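Local structure of nicotinate phosphoribosyltransferase (Vibrio cholerae, 4HL7) at residues H11-L16 / V135-S140; S52-A57 / E141-Q146; R94-V99 / T128-T133. The protein probably catalyses the ATP-coupled formation of nicotinate mononucleotide from nicotinate and phosphoribosyl diphosphate, a step of NAD(+) biosynthesis. All blocks are in the same frame, centred on the assembly; numbering follows the deposited sequence.

Contact 1: H11-L16 / V135-S140; sequences HIIRSL and VMAIVS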
loop_
_atom_site.group_PDB
_atom_site.type_symbol
_atom_site.label_atom_id
_atom_site.label_comp_id
_atom_site.label_asym_id
_atom_site.label_seq_id
_atom_site.Cartn_x
_atom_site.Cartn_y
_atom_site.Cartn_z
ATOM N N HIS A 11 -2.071 22.793 1.031
ATOM C CA HIS A 11 -1.339 21.786 1.806
ATOM C C HIS A 11 -1.271 20.477 1.022
ATOM O O HIS A 11 -2.259 20.064 0.405
ATOM C CB HIS A 11 -2.013 21.608 3.175
ATOM C CG HIS A 11 -3.530 21.478 3.106
ATOM N ND1 HIS A 11 -4.244 21.750 1.976
ATOM C CD2 HIS A 11 -4.470 21.086 4.076
ATOM C CE1 HIS A 11 -5.562 21.536 2.204
ATOM N NE2 HIS A 11 -5.705 21.124 3.484
ATOM N N ILE A 12 -0.078 19.877 0.982
ATOM C CA ILE A 12 0.151 18.559 0.344
ATOM C C ILE A 12 -0.503 17.494 1.251
ATOM O O ILE A 12 -1.427 16.810 0.839
ATOM C CB ILE A 12 1.678 18.318 0.124
ATOM C CG1 ILE A 12 2.207 19.342 -0.916
ATOM C CG2 ILE A 12 1.953 16.844 -0.225
ATOM C CD1 ILE A 12 3.691 19.229 -1.204
ATOM N N ILE A 13 -0.063 17.418 2.490
ATOM C CA ILE A 13 -0.637 16.472 3.443
ATOM C C ILE A 13 -1.763 17.176 4.224
ATOM O O ILE A 13 -1.574 18.263 4.781
ATOM C CB ILE A 13 0.439 15.903 4.400
ATOM C CG1 ILE A 13 1.578 15.214 3.579
ATOM C CG2 ILE A 13 -0.202 14.999 5.446
ATOM C CD1 ILE A 13 1.166 13.973 2.795
ATOM N N ARG A 14 -2.931 16.564 4.256
ATOM C CA ARG A 14 -4.118 17.291 4.718
ATOM C C ARG A 14 -4.317 17.187 6.235
ATOM O O ARG A 14 -4.940 18.038 6.822
ATOM C CB ARG A 14 -5.301 16.747 3.977
ATOM C CG ARG A 14 -5.098 17.014 2.491
ATOM C CD ARG A 14 -6.284 17.593 1.915
ATOM N NE ARG A 14 -6.033 18.108 0.569
ATOM C CZ ARG A 14 -7.012 18.509 -0.208
ATOM N NH1 ARG A 14 -8.265 18.444 0.247
ATOM N NH2 ARG A 14 -6.752 18.968 -1.426
ATOM N N SER A 15 -3.811 16.113 6.823
ATOM C CA SER A 15 -3.943 15.809 8.279
ATOM C C SER A 15 -3.170 14.530 8.518
ATOM O O SER A 15 -2.706 13.898 7.556
ATOM C CB SER A 15 -5.406 15.608 8.700
ATOM O OG SER A 15 -5.925 14.318 8.332
ATOM N N LEU A 16 -3.040 14.102 9.778
ATOM C CA LEU A 16 -2.337 12.826 10.025
ATOM C C LEU A 16 -3.262 11.638 9.771
ATOM O O LEU A 16 -2.877 10.472 10.007
ATOM C CB LEU A 16 -1.765 12.772 11.464
ATOM C CG LEU A 16 -0.453 13.540 11.760
ATOM C CD1 LEU A 16 0.002 13.284 13.192
ATOM C CD2 LEU A 16 0.676 13.210 10.768
ATOM N N VAL A 135 5.395 10.300 3.048
ATOM C CA VAL A 135 6.599 10.613 2.284
ATOM C C VAL A 135 6.333 10.344 0.804
ATOM O O VAL A 135 6.680 11.148 -0.029
ATOM C CB VAL A 135 7.860 9.833 2.802
ATOM C CG1 VAL A 135 9.072 10.072 1.871
ATOM C CG2 VAL A 135 8.210 10.253 4.246
HETATM N N MSE A 136 5.676 9.232 0.475
HETATM C CA MSE A 136 5.422 8.931 -0.987
HETATM C C MSE A 136 4.564 9.987 -1.586
HETATM O O MSE A 136 4.874 10.457 -2.662
HETATM C CB MSE A 136 4.842 7.511 -1.133
HETATM C CG MSE A 136 5.940 6.562 -0.779
HETATM SE SE MSE A 136 5.149 4.739 -0.779
HETATM C CE MSE A 136 4.907 4.559 -2.735
ATOM N N ALA A 137 3.536 10.466 -0.841
ATOM C CA ALA A 137 2.577 11.500 -1.340
ATOM C C ALA A 137 3.236 12.838 -1.537
ATOM O O ALA A 137 2.913 13.595 -2.489
ATOM C CB ALA A 137 1.360 11.635 -0.429
ATOM N N ILE A 138 4.177 13.118 -0.637
ATOM C CA ILE A 138 4.939 14.342 -0.698
ATOM C C ILE A 138 5.857 14.298 -1.926
ATOM O O ILE A 138 5.885 15.229 -2.681
ATOM C CB ILE A 138 5.796 14.496 0.600
ATOM C CG1 ILE A 138 4.908 15.047 1.750
ATOM C CG2 ILE A 138 7.000 15.439 0.334
ATOM C CD1 ILE A 138 5.546 14.822 3.140
ATOM N N VAL A 139 6.632 13.229 -2.085
ATOM C CA VAL A 139 7.548 13.163 -3.242
ATOM C C VAL A 139 6.773 13.226 -4.561
ATOM O O VAL A 139 7.132 13.973 -5.441
ATOM C CB VAL A 139 8.458 11.914 -3.239
ATOM C CG1 VAL A 139 9.361 11.877 -4.487
ATOM C CG2 VAL A 139 9.352 11.904 -1.994
ATOM N N SER A 140 5.685 12.457 -4.652
ATOM C CA SER A 140 4.780 12.563 -5.810
ATOM C C SER A 140 4.308 13.953 -6.115
ATOM O O SER A 140 4.508 14.444 -7.252
ATOM C CB SER A 140 3.580 11.585 -5.691
ATOM O OG SER A 140 2.904 11.546 -6.948
#

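Contact 2: S52-A57 / E141-Q146; sequences SGLLDA and EVRSRQ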
loop_
_atom_site.group_PDB
_atom_site.type_symbol
_atom_site.label_atom_id
_atom_site.label_comp_id
_atom_site.label_asym_id
_atom_site.label_seq_id
_atom_site.Cartn_x
_atom_site.Cartn_y
_atom_site.Cartn_z
ATOM N N SER A 52 18.339 16.296 -7.936
ATOM C CA SER A 52 18.932 17.340 -7.093
ATOM C C SER A 52 17.908 18.444 -6.788
ATOM O O SER A 52 17.852 18.955 -5.670
ATOM C CB SER A 52 20.184 17.937 -7.768
ATOM N N GLY A 53 17.095 18.771 -7.789
ATOM C CA GLY A 53 16.106 19.843 -7.709
ATOM C C GLY A 53 14.824 19.527 -6.924
ATOM O O GLY A 53 14.196 20.435 -6.406
ATOM N N LEU A 54 14.415 18.261 -6.839
ATOM C CA LEU A 54 13.230 17.946 -6.014
ATOM C C LEU A 54 13.584 17.919 -4.532
ATOM O O LEU A 54 12.741 18.162 -3.661
ATOM C CB LEU A 54 12.648 16.578 -6.367
ATOM C CG LEU A 54 11.987 16.398 -7.717
ATOM C CD1 LEU A 54 11.373 14.991 -7.694
ATOM C CD2 LEU A 54 10.973 17.487 -7.946
ATOM N N LEU A 55 14.852 17.635 -4.265
ATOM C CA LEU A 55 15.309 17.369 -2.919
ATOM C C LEU A 55 15.024 18.560 -1.977
ATOM O O LEU A 55 14.555 18.332 -0.881
ATOM C CB LEU A 55 16.777 16.917 -2.965
ATOM C CG LEU A 55 17.586 16.457 -1.760
ATOM C CD1 LEU A 55 16.865 15.372 -0.999
ATOM C CD2 LEU A 55 18.972 15.987 -2.205
ATOM N N ASP A 56 15.181 19.821 -2.434
ATOM C CA ASP A 56 14.899 21.009 -1.555
ATOM C C ASP A 56 13.472 21.104 -0.994
ATOM O O ASP A 56 13.281 21.225 0.245
ATOM C CB ASP A 56 15.280 22.344 -2.219
ATOM C CG ASP A 56 16.642 22.885 -1.756
ATOM O OD1 ASP A 56 17.325 22.230 -0.938
ATOM O OD2 ASP A 56 17.039 23.978 -2.224
ATOM N N ALA A 57 12.472 21.042 -1.884
ATOM C CA ALA A 57 11.069 21.113 -1.456
ATOM C C ALA A 57 10.615 19.848 -0.739
ATOM O O ALA A 57 9.778 19.901 0.169
ATOM C CB ALA A 57 10.131 21.436 -2.629
ATOM N N GLU A 141 3.713 14.615 -5.122
ATOM C CA GLU A 141 3.137 15.937 -5.331
ATOM C C GLU A 141 4.161 17.070 -5.564
ATOM O O GLU A 141 3.860 18.028 -6.303
ATOM C CB GLU A 141 2.151 16.319 -4.215
ATOM C CG GLU A 141 1.514 17.671 -4.530
ATOM C CD GLU A 141 0.253 17.971 -3.780
ATOM O OE1 GLU A 141 -0.147 19.158 -3.811
ATOM O OE2 GLU A 141 -0.318 17.067 -3.138
ATOM N N VAL A 142 5.300 17.035 -4.857
ATOM C CA VAL A 142 6.356 17.995 -5.131
ATOM C C VAL A 142 6.785 17.914 -6.590
ATOM O O VAL A 142 6.897 18.948 -7.295
ATOM C CB VAL A 142 7.550 17.796 -4.185
ATOM C CG1 VAL A 142 8.771 18.564 -4.679
ATOM C CG2 VAL A 142 7.167 18.259 -2.783
ATOM N N ARG A 143 6.914 16.692 -7.084
ATOM C CA ARG A 143 7.275 16.486 -8.484
ATOM C C ARG A 143 6.196 17.066 -9.415
ATOM O O ARG A 143 6.513 17.718 -10.410
ATOM C CB ARG A 143 7.496 14.983 -8.739
ATOM C CG ARG A 143 8.015 14.637 -10.119
ATOM C CD ARG A 143 6.892 14.100 -11.009
ATOM N NE ARG A 143 7.409 13.344 -12.164
ATOM C CZ ARG A 143 6.658 12.574 -12.949
ATOM N NH1 ARG A 143 5.350 12.457 -12.720
ATOM N NH2 ARG A 143 7.223 11.895 -13.944
ATOM N N SER A 144 4.928 16.818 -9.100
ATOM C CA SER A 144 3.844 17.435 -9.843
ATOM C C SER A 144 3.947 18.947 -9.866
ATOM O O SER A 144 3.909 19.541 -10.946
ATOM C CB SER A 144 2.462 17.016 -9.311
ATOM O OG SER A 144 2.339 15.580 -9.353
ATOM N N ARG A 145 4.074 19.566 -8.679
ATOM C CA ARG A 145 4.216 21.036 -8.565
ATOM C C ARG A 145 5.387 21.581 -9.319
ATOM O O ARG A 145 5.319 22.730 -9.877
ATOM C CB ARG A 145 4.338 21.419 -7.085
ATOM C CG ARG A 145 3.015 21.277 -6.387
ATOM C CD ARG A 145 3.192 21.222 -4.874
ATOM N NE ARG A 145 1.891 21.085 -4.202
ATOM C CZ ARG A 145 1.378 21.968 -3.362
ATOM N NH1 ARG A 145 2.023 23.117 -3.131
ATOM N NH2 ARG A 145 0.196 21.725 -2.786
ATOM N N GLN A 146 6.507 20.866 -9.273
ATOM C CA GLN A 146 7.740 21.402 -9.839
ATOM C C GLN A 146 7.835 21.183 -11.341
ATOM O O GLN A 146 8.328 22.069 -12.085
ATOM C CB GLN A 146 8.953 20.862 -9.138
ATOM C CG GLN A 146 9.364 21.813 -8.042
ATOM C CD GLN A 146 10.555 21.368 -7.239
ATOM O OE1 GLN A 146 10.570 21.573 -6.039
ATOM N NE2 GLN A 146 11.591 20.816 -7.899
HETATM O O HOH W 1 12.863 21.479 -4.368
#

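Contact 3: R94-V99 / T128-T133; sequences RYFHFV and TILYET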
loop_
_atom_site.group_PDB
_atom_site.type_symbol
_atom_site.label_atom_id
_atom_site.label_comp_id
_atom_site.label_asym_id
_atom_site.label_seq_id
_atom_site.Cartn_x
_atom_site.Cartn_y
_atom_site.Cartn_z
ATOM N N ARG A 94 -2.765 11.253 21.153
ATOM C CA ARG A 94 -2.981 12.642 21.594
ATOM C C ARG A 94 -1.684 13.411 21.826
ATOM O O ARG A 94 -1.665 14.634 21.700
ATOM C CB ARG A 94 -3.864 12.696 22.864
ATOM C CG ARG A 94 -5.348 12.941 22.569
ATOM C CD ARG A 94 -6.174 13.183 23.837
ATOM N NE ARG A 94 -6.513 11.917 24.488
ATOM C CZ ARG A 94 -7.669 11.277 24.323
ATOM N NH1 ARG A 94 -8.606 11.806 23.526
ATOM N NH2 ARG A 94 -7.895 10.118 24.960
ATOM N N TYR A 95 -0.613 12.701 22.166
ATOM C CA TYR A 95 0.676 13.305 22.326
ATOM C C TYR A 95 1.648 12.945 21.175
ATOM O O TYR A 95 2.760 13.447 21.139
ATOM C CB TYR A 95 1.303 13.082 23.779
ATOM C CG TYR A 95 1.471 11.640 24.275
ATOM C CD1 TYR A 95 2.547 10.847 23.862
ATOM C CD2 TYR A 95 0.577 11.093 25.187
ATOM C CE1 TYR A 95 2.672 9.525 24.281
ATOM C CE2 TYR A 95 0.712 9.810 25.637
ATOM C CZ TYR A 95 1.757 9.030 25.194
ATOM O OH TYR A 95 1.862 7.763 25.597
ATOM N N PHE A 96 1.246 12.090 20.231
ATOM C CA PHE A 96 2.245 11.586 19.253
ATOM C C PHE A 96 2.661 12.668 18.233
ATOM O O PHE A 96 1.806 13.355 17.664
ATOM C CB PHE A 96 1.728 10.378 18.454
ATOM C CG PHE A 96 2.680 9.928 17.401
ATOM C CD1 PHE A 96 3.802 9.162 17.745
ATOM C CD2 PHE A 96 2.510 10.300 16.074
ATOM C CE1 PHE A 96 4.714 8.786 16.779
ATOM C CE2 PHE A 96 3.437 9.910 15.115
ATOM C CZ PHE A 96 4.529 9.157 15.472
ATOM N N HIS A 97 3.975 12.741 17.958
ATOM C CA HIS A 97 4.439 13.390 16.751
ATOM C C HIS A 97 5.737 12.826 16.208
ATOM O O HIS A 97 6.454 12.083 16.892
ATOM C CB HIS A 97 4.554 14.909 16.970
ATOM C CG HIS A 97 5.564 15.307 18.035
ATOM N ND1 HIS A 97 6.902 15.241 17.830
ATOM C CD2 HIS A 97 5.385 15.886 19.296
ATOM C CE1 HIS A 97 7.554 15.717 18.927
ATOM N NE2 HIS A 97 6.618 16.109 19.822
ATOM N N PHE A 98 6.007 13.135 14.947
ATOM C CA PHE A 98 7.237 12.715 14.273
ATOM C C PHE A 98 8.435 13.555 14.764
ATOM O O PHE A 98 8.254 14.707 15.190
ATOM C CB PHE A 98 7.074 12.953 12.788
ATOM C CG PHE A 98 6.075 12.032 12.095
ATOM C CD1 PHE A 98 6.283 10.673 12.072
ATOM C CD2 PHE A 98 4.986 12.575 11.381
ATOM C CE1 PHE A 98 5.426 9.823 11.350
ATOM C CE2 PHE A 98 4.135 11.746 10.638
ATOM C CZ PHE A 98 4.351 10.341 10.663
ATOM N N VAL A 99 9.629 12.977 14.705
ATOM C CA VAL A 99 10.885 13.746 14.862
ATOM C C VAL A 99 11.755 13.581 13.593
ATOM O O VAL A 99 12.743 12.819 13.613
ATOM C CB VAL A 99 11.647 13.296 16.124
ATOM C CG1 VAL A 99 12.755 14.331 16.447
ATOM C CG2 VAL A 99 10.663 13.158 17.308
ATOM N N THR A 128 7.697 5.232 13.347
ATOM C CA THR A 128 8.099 5.488 11.928
ATOM C C THR A 128 7.113 4.897 10.922
ATOM O O THR A 128 7.200 5.226 9.729
ATOM C CB THR A 128 9.521 5.026 11.589
ATOM O OG1 THR A 128 9.661 3.612 11.759
ATOM C CG2 THR A 128 10.603 5.795 12.434
ATOM N N ILE A 129 6.231 4.010 11.392
ATOM C CA ILE A 129 5.356 3.296 10.442
ATOM C C ILE A 129 4.449 4.260 9.638
ATOM O O ILE A 129 4.131 4.003 8.487
ATOM C CB ILE A 129 4.538 2.152 11.094
ATOM C CG1 ILE A 129 3.720 1.416 9.995
ATOM C CG2 ILE A 129 3.598 2.683 12.136
ATOM C CD1 ILE A 129 3.323 0.036 10.346
ATOM N N LEU A 130 4.049 5.382 10.240
ATOM C CA LEU A 130 3.195 6.303 9.510
ATOM C C LEU A 130 3.867 7.097 8.379
ATOM O O LEU A 130 3.151 7.693 7.570
ATOM C CB LEU A 130 2.459 7.266 10.454
ATOM C CG LEU A 130 1.590 6.632 11.548
ATOM C CD1 LEU A 130 0.847 7.736 12.290
ATOM C CD2 LEU A 130 0.646 5.570 10.982
ATOM N N TYR A 131 5.198 7.140 8.341
ATOM C CA TYR A 131 5.891 7.964 7.325
ATOM C C TYR A 131 5.559 7.534 5.916
ATOM O O TYR A 131 5.391 8.361 5.063
ATOM C CB TYR A 131 7.444 7.917 7.432
ATOM C CG TYR A 131 8.050 8.904 8.434
ATOM C CD1 TYR A 131 8.676 8.460 9.586
ATOM C CD2 TYR A 131 7.977 10.256 8.201
ATOM C CE1 TYR A 131 9.228 9.348 10.499
ATOM C CE2 TYR A 131 8.525 11.168 9.097
ATOM C CZ TYR A 131 9.154 10.720 10.224
ATOM O OH TYR A 131 9.729 11.632 11.101
ATOM N N GLU A 132 5.562 6.217 5.681
ATOM C CA GLU A 132 5.583 5.683 4.312
ATOM C C GLU A 132 4.708 6.419 3.317
ATOM O O GLU A 132 5.235 6.897 2.280
ATOM C CB GLU A 132 5.193 4.164 4.327
ATOM C CG GLU A 132 5.022 3.567 2.943
ATOM C CD GLU A 132 4.728 2.077 2.991
ATOM O OE1 GLU A 132 4.945 1.475 4.050
ATOM O OE2 GLU A 132 4.356 1.526 1.925
ATOM N N THR A 133 3.392 6.476 3.546
ATOM C CA THR A 133 2.508 7.060 2.507
ATOM C C THR A 133 2.602 8.565 2.517
ATOM O O THR A 133 2.257 9.182 1.530
ATOM C CB THR A 133 1.015 6.591 2.513
ATOM O OG1 THR A 133 0.280 7.163 3.586
ATOM C CG2 THR A 133 0.939 5.035 2.494
#

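Contact 1: H11-L16 / V135-S140
I12 and I13, consecutive in the loop that precedes helix 21-33, both lie against I138 on helix 131-147, and each crosses that side chain at roughly a right angle. I138 presents one methylene to two neighbours. Its CG1 is 4.0 Å from I12 CG2, while I13 CG1 comes to 3.8 Å from the same I138 CG1. The two isoleucines make their approach with different branches. In I12 the short branch does the work: CG2, placed opposite the backbone N, rests 3.9 Å from I138 CA and so touches the helix surface itself, and it also packs against E141. The longer branch through CG1 lies beside the backbone N and runs on toward V142 and R145, one to two turns further along the same helix. In I13 the long branch makes the contact. A bend at chi2 (-65°) folds its terminal methyl back toward the helix, and CD1 settles over A137 CB at 4.0 Å while also touching I138 CG1.

E61 of helix 52-64 touches both I12 and I138. The loop's polar groups turn to other partners: I12 O is hydrogen-bonded to S192 OG, at the start of helix 192-205, and R14 N to D18 OD2.

No hydrogen bond joins the two segments, so the contact is apolar packing at van der Waals distance. Any selectivity probably rests on the shapes of the branches, and directional bonding of the loop is made with residues outside the contact, S192 and D18 among them.

Contact 2: S52-A57 / E141-Q146
Beyond CG the side chain of Q146 runs fully extended (chi2 179°), carrying its amide across to helix 52-64, while L54 has CG beside its backbone N (chi1 -69°) and sends its two methyls back toward helix 131-147. This is helix-helix packing in the N-terminal part of a nicotinate phosphoribosyltransferase, with the short segments 9.7 Å apart at their axes and steeply crossed, at 113°.

L54 and Q146 lie alongside each other, pointing opposite ways, which puts L54 CD2 3.4 Å from Q146 NE2. The other methyl of the leucine, CD1, lies over the aliphatic start of R143, 4.0 Å from its CB. R143 then bends at chi2 and leads its guanidinium off to R369 O and E48, so that only its hydrocarbon part serves the helix pair. Where the backbones also run close, A57 CB meets V142 CG1 at 3.8 Å, and the same valine methyl reaches L54 CD2.

At the more exposed margin the amide of Q146 closes the contact. Its NE2 donates to G53 O at 3.0 Å, nearly straight from the nitrogen's side, but the donor arrives well above the carbonyl plane instead of along a lone pair. The amide oxygen, OE1, faces a water that also lies beside G53 O. That water accepts from A57 N at 2.6 Å and sits between two backbone atoms four residues apart, G53 O and A57 N, which are themselves 4.9 Å from each other: a helical turn bridged by water, with Q146 OE1 2.8 Å from the water oxygen.

Contact 3: R94-V99 / T128-T133
An offset aromatic stack between F98 and Y131 joins the loop leading into helix 100-103 to the beginning of helix 131-147, in the buried interior of the N-terminal domain. The ring centroids are 4.2 Å apart and the planes are tilted by 26°, so the two faces overlap without being truly parallel. Overlap is closest where F98 CD1 lies 3.4 Å from Y131 CZ. The two side chains are set head to tail, and the phenol end of the tyrosine therefore reaches back along F98 to its root, with Y131 OH 3.4 Å from F98 CB.

F98 is held on more than this one face. Over the opposite face F96, its ring turned steeply against that of F98, brings only its CE2 corner, 4.2 Å above the F98 ring plane and near the rim. L130 comes in near that plane at the edge, its CB 3.6 Å from F98 CZ. L130 is shared by both phenylalanines, since its CD1 also approaches F96 CE2, more loosely.

Within the loop, H97 ND1 donates to F98 O at 3.0 Å, which helps set the backbone beside the stack. The buried hydroxyl of Y131 bonds to Q103 OE1, which is also bonded to the backbone N of V99, the N-cap of helix 100-103.

Apolar contacts on both faces and at one edge thus probably restrict the rotation of the F98 ring, while the one polar atom of the stack is satisfied by Q103, a residue that also ties down the neighbouring loop backbone.

How the contacts relate
All three contacts draw on helix 131-147: contact 3 uses its start, contact 1 its middle and contact 2 its later turns. Contact 1 lies between the others, its centre 12 Å from contact 2 and 13 Å from contact 3, whose own centres are 22 Å apart. It touches both, through I12 against R145, E141 and V142 and through L16 against F98; contacts 2 and 3 do not meet. In chain order the partners are the loop 11-16, helix 52-64 and the loop 94-99, and each pairs with this later helix. One helix thus gathers three earlier parts of the chain into a single packed N-terminal region.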